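Local structure of pullulanase (Klebsiella oxytoca, 2YOC) at residues Q865-R871 and N887-L893; G883-N887 and N897-P903. The protein hydrolyses alpha-1,6-glucosidic linkages in pullulan and related branched alpha-glucans, and is a membrane-binding enzyme probably exported by a type 2 secretion system. All coordinates share one frame; numbering follows the deposited sequence.

Contact 1 of 2, residues Q865-R871 and N887-L893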
loop_
_atom_site.group_PDB
_atom_site.type_symbol
_atom_site.label_atom_id
_atom_site.label_comp_id
_atom_site.label_asym_id
_atom_site.label_seq_id
_atom_site.Cartn_x
_atom_site.Cartn_y
_atom_site.Cartn_z
ATOM N N GLN B 865 20.135 -26.909 21.179
ATOM C CA GLN B 865 21.108 -27.265 22.206
ATOM C C GLN B 865 22.480 -26.789 21.681
ATOM O O GLN B 865 22.798 -27.012 20.514
ATOM C CB GLN B 865 21.100 -28.790 22.439
ATOM C CG GLN B 865 22.441 -29.403 22.833
ATOM C CD GLN B 865 22.615 -30.821 22.349
ATOM O OE1 GLN B 865 21.957 -31.293 21.412
ATOM N NE2 GLN B 865 23.559 -31.511 22.957
ATOM N N GLY B 866 23.226 -26.095 22.534
ATOM C CA GLY B 866 24.569 -25.599 22.243
ATOM C C GLY B 866 24.694 -24.117 21.957
ATOM O O GLY B 866 25.814 -23.607 21.937
ATOM N N SER B 867 23.567 -23.401 21.707
ATOM C CA SER B 867 23.606 -21.958 21.395
ATOM C C SER B 867 24.217 -21.124 22.508
ATOM O O SER B 867 24.890 -20.125 22.223
ATOM C CB SER B 867 22.239 -21.432 20.999
ATOM O OG SER B 867 21.764 -22.165 19.887
ATOM N N GLU B 868 24.063 -21.614 23.765
ATOM C CA GLU B 868 24.622 -21.052 24.995
ATOM C C GLU B 868 26.156 -21.250 25.048
ATOM O O GLU B 868 26.809 -20.689 25.930
ATOM C CB GLU B 868 23.946 -21.711 26.230
ATOM C CG GLU B 868 24.421 -23.118 26.603
ATOM C CD GLU B 868 23.964 -24.294 25.756
ATOM O OE1 GLU B 868 23.217 -24.064 24.779
ATOM O OE2 GLU B 868 24.309 -25.450 26.098
ATOM N N LEU B 869 26.705 -22.114 24.151
ATOM C CA LEU B 869 28.120 -22.458 24.034
ATOM C C LEU B 869 28.596 -22.139 22.623
ATOM O O LEU B 869 29.429 -22.855 22.066
ATOM C CB LEU B 869 28.367 -23.939 24.381
ATOM C CG LEU B 869 27.832 -24.446 25.745
ATOM C CD1 LEU B 869 28.048 -25.935 25.903
ATOM C CD2 LEU B 869 28.414 -23.675 26.920
ATOM N N LEU B 870 28.043 -21.070 22.023
ATOM C CA LEU B 870 28.394 -20.559 20.689
ATOM C C LEU B 870 28.535 -21.660 19.633
ATOM O O LEU B 870 29.341 -21.527 18.706
ATOM C CB LEU B 870 29.696 -19.725 20.795
ATOM C CG LEU B 870 29.705 -18.629 21.857
ATOM C CD1 LEU B 870 31.092 -18.192 22.171
ATOM C CD2 LEU B 870 28.880 -17.444 21.424
ATOM N N ARG B 871 27.753 -22.749 19.780
ATOM C CA ARG B 871 27.811 -23.934 18.921
ATOM C C ARG B 871 28.036 -23.629 17.475
ATOM O O ARG B 871 27.376 -22.755 16.899
ATOM C CB ARG B 871 26.597 -24.867 19.095
ATOM C CG ARG B 871 26.777 -26.249 18.468
ATOM C CD ARG B 871 25.491 -27.036 18.502
ATOM N NE ARG B 871 25.640 -28.383 17.951
ATOM C CZ ARG B 871 24.719 -29.332 18.059
ATOM N NH1 ARG B 871 23.589 -29.098 18.719
ATOM N NH2 ARG B 871 24.939 -30.536 17.555
ATOM N N ASN B 887 28.740 -32.367 14.514
ATOM C CA ASN B 887 27.674 -32.110 15.478
ATOM C C ASN B 887 28.154 -32.139 16.928
ATOM O O ASN B 887 27.363 -32.325 17.849
ATOM C CB ASN B 887 26.569 -33.124 15.252
ATOM C CG ASN B 887 25.758 -32.848 14.037
ATOM O OD1 ASN B 887 24.764 -32.110 14.080
ATOM N ND2 ASN B 887 26.101 -33.515 12.959
ATOM N N ARG B 888 29.437 -31.925 17.127
ATOM C CA ARG B 888 30.082 -31.955 18.428
ATOM C C ARG B 888 29.716 -30.766 19.290
ATOM O O ARG B 888 29.774 -29.616 18.834
ATOM C CB ARG B 888 31.605 -32.036 18.237
ATOM C CG ARG B 888 32.408 -31.978 19.507
ATOM C CD ARG B 888 33.876 -32.067 19.215
ATOM N NE ARG B 888 34.648 -31.872 20.436
ATOM C CZ ARG B 888 35.219 -30.725 20.787
ATOM N NH1 ARG B 888 35.137 -29.661 19.989
ATOM N NH2 ARG B 888 35.888 -30.633 21.931
ATOM N N VAL B 889 29.329 -31.064 20.548
ATOM C CA VAL B 889 29.038 -30.071 21.588
ATOM C C VAL B 889 29.995 -30.339 22.765
ATOM O O VAL B 889 29.786 -31.290 23.523
ATOM C CB VAL B 889 27.552 -30.020 22.027
ATOM C CG1 VAL B 889 27.325 -28.905 23.047
ATOM C CG2 VAL B 889 26.650 -29.812 20.831
ATOM N N ASP B 890 31.053 -29.525 22.892
ATOM C CA ASP B 890 32.034 -29.708 23.960
ATOM C C ASP B 890 31.545 -29.264 25.355
ATOM O O ASP B 890 31.649 -28.082 25.688
ATOM C CB ASP B 890 33.361 -29.032 23.598
ATOM C CG ASP B 890 34.448 -29.240 24.627
ATOM O OD1 ASP B 890 34.269 -30.105 25.522
ATOM O OD2 ASP B 890 35.478 -28.547 24.538
ATOM N N TYR B 891 31.075 -30.208 26.193
ATOM C CA TYR B 891 30.610 -29.833 27.528
ATOM C C TYR B 891 31.736 -29.548 28.544
ATOM O O TYR B 891 31.459 -29.116 29.668
ATOM C CB TYR B 891 29.467 -30.741 28.054
ATOM C CG TYR B 891 28.126 -30.450 27.402
ATOM C CD1 TYR B 891 27.370 -29.338 27.776
ATOM C CD2 TYR B 891 27.616 -31.281 26.409
ATOM C CE1 TYR B 891 26.162 -29.037 27.144
ATOM C CE2 TYR B 891 26.400 -31.003 25.781
ATOM C CZ TYR B 891 25.679 -29.872 26.144
ATOM O OH TYR B 891 24.480 -29.580 25.522
ATOM N N SER B 892 33.012 -29.722 28.112
ATOM C CA SER B 892 34.203 -29.416 28.918
ATOM C C SER B 892 34.680 -27.969 28.632
ATOM O O SER B 892 35.689 -27.524 29.181
ATOM C CB SER B 892 35.314 -30.427 28.653
ATOM O OG SER B 892 36.192 -30.011 27.614
ATOM N N LEU B 893 33.932 -27.256 27.763
ATOM C CA LEU B 893 34.102 -25.861 27.322
ATOM C C LEU B 893 35.514 -25.445 26.919
ATOM O O LEU B 893 36.099 -24.563 27.541
ATOM C CB LEU B 893 33.494 -24.828 28.308
ATOM C CG LEU B 893 32.206 -25.135 29.072
ATOM C CD1 LEU B 893 31.692 -23.855 29.737
ATOM C CD2 LEU B 893 31.128 -25.732 28.165
#
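The guanidinium group of R871 lies against V889, whose CG2 sits over the centre of one face, 3.3 Å above the plane. The R871 chain is extended, with CG anti to the backbone N (chi1 -167°), and this carries the group across V889, with NH2 reaching the backbone of N887. There R871 NH2 makes a weak, bent hydrogen bond to N887 O at 3.0 Å. R871 NH1 binds Q865 O at 2.9 Å, close to the guanidinium plane, and D421 forms a salt bridge with NH2. These partners fix the rotation of the group. Y891 is met at its ring edge by Q865. The amide and ring are nearly coplanar, 17° apart, and Q865 NE2 gives a weak bond to Y891 OH at 3.3 Å. L869 CD1 packs 3.8 Å from Y891 CE1, while L869 CD2 meets L893 CD2 at 3.6 Å. In the second shell, G866 O accepts from the backbone N of both L869 and R871. D890 OD1 accepts from S892 N in an Asx turn, within a type I beta turn from D890 to L893. E868 OE2 is hydrogen-bonded to H450 NE2, on helix 446-457. The contact joins the loop after strand 860-864, the eighth strand of the parallel beta/alpha barrel characteristic of alpha-amylase-family hydrolases, to the chain that follows helix 883-886.

Contact 2 of 2, residues G883-N887 and N897-P903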
loop_
_atom_site.group_PDB
_atom_site.type_symbol
_atom_site.label_atom_id
_atom_site.label_comp_id
_atom_site.label_asym_id
_atom_site.label_seq_id
_atom_site.Cartn_x
_atom_site.Cartn_y
_atom_site.Cartn_z
ATOM N N GLY B 883 27.905 -36.952 11.443
ATOM C CA GLY B 883 28.414 -37.661 12.609
ATOM C C GLY B 883 28.802 -36.868 13.829
ATOM O O GLY B 883 28.461 -35.693 13.962
ATOM N N ASP B 884 29.514 -37.546 14.737
ATOM C CA ASP B 884 30.004 -36.987 15.992
ATOM C C ASP B 884 30.924 -35.788 15.727
ATOM O O ASP B 884 30.879 -34.815 16.481
ATOM C CB ASP B 884 30.756 -38.060 16.806
ATOM C CG ASP B 884 29.919 -39.221 17.323
ATOM O OD1 ASP B 884 28.768 -38.980 17.754
ATOM O OD2 ASP B 884 30.446 -40.364 17.360
ATOM N N TRP B 885 31.737 -35.853 14.641
ATOM C CA TRP B 885 32.675 -34.798 14.276
ATOM C C TRP B 885 32.065 -33.405 14.152
ATOM O O TRP B 885 32.418 -32.527 14.936
ATOM C CB TRP B 885 33.469 -35.155 13.025
ATOM C CG TRP B 885 34.734 -34.347 12.884
ATOM C CD1 TRP B 885 34.976 -33.343 11.993
ATOM C CD2 TRP B 885 35.915 -34.458 13.694
ATOM N NE1 TRP B 885 36.243 -32.836 12.184
ATOM C CE2 TRP B 885 36.847 -33.513 13.209
ATOM C CE3 TRP B 885 36.282 -35.279 14.780
ATOM C CZ2 TRP B 885 38.112 -33.357 13.775
ATOM C CZ3 TRP B 885 37.543 -35.136 15.330
ATOM C CH2 TRP B 885 38.439 -34.178 14.836
ATOM N N PHE B 886 31.159 -33.203 13.190
ATOM C CA PHE B 886 30.562 -31.888 12.960
ATOM C C PHE B 886 29.525 -31.430 13.976
ATOM O O PHE B 886 29.473 -30.246 14.296
ATOM C CB PHE B 886 30.071 -31.742 11.515
ATOM C CG PHE B 886 31.211 -31.709 10.532
ATOM C CD1 PHE B 886 31.876 -30.520 10.251
ATOM C CD2 PHE B 886 31.655 -32.875 9.921
ATOM C CE1 PHE B 886 32.959 -30.494 9.356
ATOM C CE2 PHE B 886 32.742 -32.855 9.035
ATOM C CZ PHE B 886 33.383 -31.663 8.755
ATOM N N ASN B 887 28.740 -32.367 14.514
ATOM C CA ASN B 887 27.674 -32.110 15.478
ATOM C C ASN B 887 28.154 -32.139 16.928
ATOM O O ASN B 887 27.363 -32.325 17.849
ATOM C CB ASN B 887 26.569 -33.124 15.252
ATOM C CG ASN B 887 25.758 -32.848 14.037
ATOM O OD1 ASN B 887 24.764 -32.110 14.080
ATOM N ND2 ASN B 887 26.101 -33.515 12.959
ATOM N N ASN B 897 33.644 -25.948 18.503
ATOM C CA ASN B 897 33.756 -26.855 17.355
ATOM C C ASN B 897 33.821 -26.097 16.010
ATOM O O ASN B 897 33.479 -26.634 14.947
ATOM C CB ASN B 897 32.653 -27.942 17.397
ATOM C CG ASN B 897 32.934 -29.168 16.582
ATOM O OD1 ASN B 897 33.966 -29.828 16.734
ATOM N ND2 ASN B 897 31.976 -29.536 15.741
ATOM N N TYR B 898 34.297 -24.852 16.060
ATOM C CA TYR B 898 34.427 -24.038 14.854
ATOM C C TYR B 898 35.722 -24.384 14.148
ATOM O O TYR B 898 36.683 -24.758 14.818
ATOM C CB TYR B 898 34.353 -22.549 15.215
ATOM C CG TYR B 898 34.452 -21.578 14.055
ATOM C CD1 TYR B 898 33.346 -21.305 13.251
ATOM C CD2 TYR B 898 35.619 -20.858 13.822
ATOM C CE1 TYR B 898 33.415 -20.373 12.214
ATOM C CE2 TYR B 898 35.698 -19.921 12.790
ATOM C CZ TYR B 898 34.593 -19.682 11.989
ATOM O OH TYR B 898 34.672 -18.764 10.969
ATOM N N ASN B 899 35.737 -24.301 12.801
ATOM C CA ASN B 899 36.907 -24.604 11.959
ATOM C C ASN B 899 37.573 -25.939 12.368
ATOM O O ASN B 899 38.642 -25.974 13.008
ATOM C CB ASN B 899 37.896 -23.417 11.940
ATOM C CG ASN B 899 39.091 -23.600 11.066
ATOM O OD1 ASN B 899 39.003 -24.096 9.946
ATOM N ND2 ASN B 899 40.240 -23.213 11.583
ATOM N N VAL B 900 36.851 -27.028 12.073
ATOM C CA VAL B 900 37.257 -28.396 12.376
ATOM C C VAL B 900 37.311 -29.189 11.079
ATOM O O VAL B 900 37.493 -30.405 11.106
ATOM C CB VAL B 900 36.355 -29.060 13.449
ATOM C CG1 VAL B 900 36.506 -28.366 14.796
ATOM C CG2 VAL B 900 34.883 -29.110 13.017
ATOM N N GLY B 901 37.160 -28.478 9.963
ATOM C CA GLY B 901 37.188 -29.041 8.618
ATOM C C GLY B 901 36.195 -28.401 7.673
ATOM O O GLY B 901 35.291 -27.680 8.103
HETATM N N MSE B 902 36.359 -28.656 6.373
HETATM C CA MSE B 902 35.423 -28.142 5.384
HETATM C C MSE B 902 34.152 -28.985 5.496
HETATM O O MSE B 902 34.270 -30.198 5.641
HETATM C CB MSE B 902 35.998 -28.224 3.949
HETATM C CG MSE B 902 37.153 -27.261 3.664
HETATM SE SE MSE B 902 36.880 -25.385 4.192
HETATM C CE MSE B 902 35.776 -24.762 2.722
ATOM N N PRO B 903 32.938 -28.396 5.487
ATOM C CA PRO B 903 31.716 -29.223 5.608
ATOM C C PRO B 903 31.437 -30.081 4.361
ATOM O O PRO B 903 32.180 -29.974 3.377
ATOM C CB PRO B 903 30.627 -28.188 5.862
ATOM C CG PRO B 903 31.116 -26.948 5.223
ATOM C CD PRO B 903 32.610 -26.962 5.333
#
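W885 has CG anti to the backbone N (chi1 -161°), which swings its indole out to the carbonyl of V900. N897 also has CG anti to its backbone N (chi1 -160°), and its amide reaches back to the end of helix 883-886. W885 NE1 donates to V900 O at 2.9 Å, with a fairly straight N-H...O angle of 164°. The oxygen lies near the indole plane, at the ring edge, but the donor is tilted from the carbonyl plane. N897 ND2 donates to W885 O at 3.1 Å, in the carbonyl plane and on a lone pair. F886 O is also close, 3.0 Å from N897 ND2. The F886 ring carries W885 CD1 over one face, offset toward the rim. G901 O is at its edge, near the plane, 3.9 Å from F886 CE1; S874 OG is hydrogen-bonded to this oxygen. F886 CZ lies 3.6 Å from M902 O. V900 CG2 makes a looser apolar contact with F886 CD1, at 4.3 Å. The contact joins a short helix to the loop that leads to helix 905-908. W885 packs on helices 512-520 and 529-537, and F886 also touches the second of these. The selenomethionine M902, whose CB points away from residues 883-887, rests on helix 912-919, so this part of the loop lies between the two helices.

How the contacts relate
Both contacts are buried and occupy the same region after barrel strand 860-864, with centres 12 Å apart. They share N887, where helical geometry ends, and their segments alternate along the chain. They also touch directly, R888 CD lying 3.3 Å from N897 OD1. Contact 1 joins two loop segments and turns toward helices 419-423, 446-457 and 927-945. Its chemistry mixes a buried arginine with valine, leucine and tyrosine packing, and its cross-segment hydrogen bonds are weak. Contact 2 ties helix 883-886 to a loop near helices 512-520, 529-537 and 912-919. Its two firmer hydrogen bonds both end on backbone carbonyls, one from an indole and one from an asparagine amide, with a phenyl ring packed beside them.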